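Local atomic coordinates of chitin binding protein (Tectaria macrodonta, PDB entry 6IF7), a protein that is probably a copper-dependent lytic polysaccharide monooxygenase of family AA10 that binds chitin and is insecticidal. Residues A29-L33 with S34-A38. Sequence-based numbering, arbitrary orientation.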
ATOM      1  N   ALA A  29     -14.409   8.243  -6.702  1.00 29.37           N
ATOM      2  CA  ALA A  29     -14.963   8.194  -5.353  1.00 31.25           C
ATOM      3  C   ALA A  29     -13.937   8.638  -4.309  1.00 31.07           C
ATOM      4  O   ALA A  29     -14.248   9.447  -3.432  1.00 30.40           O
ATOM      5  CB  ALA A  29     -15.464   6.791  -5.038  1.00 31.57           C
ATOM      6  N   ALA A  30     -12.709   8.134  -4.435  1.00 29.62           N
ATOM      7  CA  ALA A  30     -11.630   8.449  -3.490  1.00 31.22           C
ATOM      8  C   ALA A  30     -11.225   9.941  -3.485  1.00 33.12           C
ATOM      9  O   ALA A  30     -11.007  10.536  -2.412  1.00 31.67           O
ATOM     10  CB  ALA A  30     -10.409   7.574  -3.767  1.00 29.70           C
ATOM     11  N   VAL A  31     -11.096  10.522  -4.677  1.00 32.97           N
ATOM     12  CA  VAL A  31     -10.735  11.928  -4.812  1.00 34.36           C
ATOM     13  C   VAL A  31     -11.920  12.820  -4.402  1.00 35.22           C
ATOM     14  O   VAL A  31     -11.733  13.843  -3.750  1.00 35.43           O
ATOM     15  CB  VAL A  31     -10.254  12.273  -6.239  1.00 34.68           C
ATOM     16  CG1 VAL A  31      -9.892  13.758  -6.342  1.00 36.68           C
ATOM     17  CG2 VAL A  31      -9.055  11.407  -6.661  1.00 34.42           C
ATOM     18  N   ALA A  32     -13.135  12.419  -4.758  1.00 36.80           N
ATOM     19  CA  ALA A  32     -14.316  13.122  -4.289  1.00 36.45           C
ATOM     20  C   ALA A  32     -14.322  13.212  -2.753  1.00 38.82           C
ATOM     21  O   ALA A  32     -14.630  14.272  -2.199  1.00 40.12           O
ATOM     22  CB  ALA A  32     -15.578  12.457  -4.812  1.00 35.70           C
ATOM     23  N   LEU A  33     -13.935  12.136  -2.065  1.00 36.54           N
ATOM     24  CA  LEU A  33     -13.911  12.143  -0.596  1.00 36.38           C
ATOM     25  C   LEU A  33     -12.741  12.926   0.020  1.00 34.79           C
ATOM     26  O   LEU A  33     -12.947  13.797   0.874  1.00 34.80           O
ATOM     27  CB  LEU A  33     -13.910  10.713  -0.058  1.00 40.10           C
ATOM     28  CG  LEU A  33     -14.331  10.572   1.411  1.00 41.53           C
ATOM     29  CD1 LEU A  33     -15.805  10.948   1.588  1.00 42.90           C
ATOM     30  CD2 LEU A  33     -14.070   9.156   1.895  1.00 40.58           C
ATOM     31  N   SER A  34     -11.519  12.600  -0.385  1.00 30.77           N
ATOM     32  CA  SER A  34     -10.331  13.203   0.213  1.00 31.71           C
ATOM     33  C   SER A  34      -9.988  14.598  -0.364  1.00 32.35           C
ATOM     34  O   SER A  34      -9.198  15.331   0.244  1.00 30.10           O
ATOM     35  CB  SER A  34      -9.108  12.257   0.091  1.00 30.56           C
ATOM     36  OG  SER A  34      -9.011  11.328   1.170  1.00 27.08           O
ATOM     37  N   GLY A  35     -10.540  14.948  -1.536  1.00 32.22           N
ATOM     38  CA  GLY A  35     -10.117  16.149  -2.256  1.00 33.77           C
ATOM     39  C   GLY A  35      -8.820  15.894  -3.004  1.00 36.80           C
ATOM     40  O   GLY A  35      -8.209  14.836  -2.868  1.00 37.96           O
ATOM     41  N   THR A  36      -8.381  16.867  -3.789  1.00 37.00           N
ATOM     42  CA  THR A  36      -7.270  16.636  -4.707  1.00 37.24           C
ATOM     43  C   THR A  36      -5.907  16.691  -4.032  1.00 38.05           C
ATOM     44  O   THR A  36      -4.995  15.946  -4.420  1.00 35.19           O
ATOM     45  CB  THR A  36      -7.268  17.644  -5.878  1.00 36.02           C
ATOM     46  OG1 THR A  36      -7.357  18.961  -5.343  1.00 39.49           O
ATOM     47  CG2 THR A  36      -8.427  17.404  -6.810  1.00 35.36           C
ATOM     48  N   GLN A  37      -5.754  17.565  -3.043  1.00 37.07           N
ATOM     49  CA  GLN A  37      -4.426  17.821  -2.502  1.00 38.32           C
ATOM     50  C   GLN A  37      -3.819  16.565  -1.897  1.00 35.40           C
ATOM     51  O   GLN A  37      -2.630  16.316  -2.066  1.00 33.09           O
ATOM     52  CB  GLN A  37      -4.427  18.967  -1.474  1.00 40.26           C
ATOM     53  CG  GLN A  37      -3.028  19.411  -1.028  1.00 43.23           C
ATOM     54  CD  GLN A  37      -2.086  19.739  -2.201  1.00 46.51           C
ATOM     55  OE1 GLN A  37      -0.928  19.316  -2.221  1.00 47.46           O
ATOM     56  NE2 GLN A  37      -2.593  20.471  -3.193  1.00 48.29           N
ATOM     57  N   ALA A  38      -4.642  15.773  -1.209  1.00 34.26           N
ATOM     58  CA  ALA A  38      -4.199  14.487  -0.646  1.00 31.73           C
ATOM     59  C   ALA A  38      -3.436  13.638  -1.684  1.00 30.98           C
ATOM     60  O   ALA A  38      -2.399  13.029  -1.363  1.00 27.83           O
ATOM     61  CB  ALA A  38      -5.391  13.706  -0.110  1.00 32.07           C
TER
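The carbonyl oxygen of V31 receives the amide of G35, with G35 N 2.7 Å from V31 O; the bond is short but bent, its N-H...O angle being only 134°. One residue earlier the geometry is much straighter: S34 N lies 2.9 Å from A30 O with an angle of 173°. Both are helical bonds between residues four apart, and they carry helix 25-34 into its last turn. The chain then turns off at G35, which has a positive phi that glycine takes easily, and runs on into helix 36-40.

Few side chains meet around this break. V31 has CG1 anti to its own nitrogen (chi1 180°), which brings that methyl beside the departing chain, 4.0 Å from T36 CG2 and equally far from G35 O. T36 turns its methyl, rather than its hydroxyl, back to V31, and the two branched side chains pass each other at a slant in simple van der Waals contact. S34 touches the preceding turn through its CB, which sits 3.6 Å from A30 O, while its hydroxyl is used by the neighbouring loop: OG is hydrogen-bonded to both K70 O and G73 N. F39 of helix 36-40 is touched by A30, V31 and S34, so the second helix lies against the end of the first.

These helices belong to the helical region following strand 2-6 of the β-sandwich typical of this enzyme family, remote from the copper site. The two carbonyls are thus satisfied by main-chain amides and the S34 hydroxyl by main-chain groups of the 70-73 loop, whereas the side chains add little across the bend beyond the methyl contact of V31 and T36, consistent with a turn whose shape is set chiefly by the backbone and the glycine.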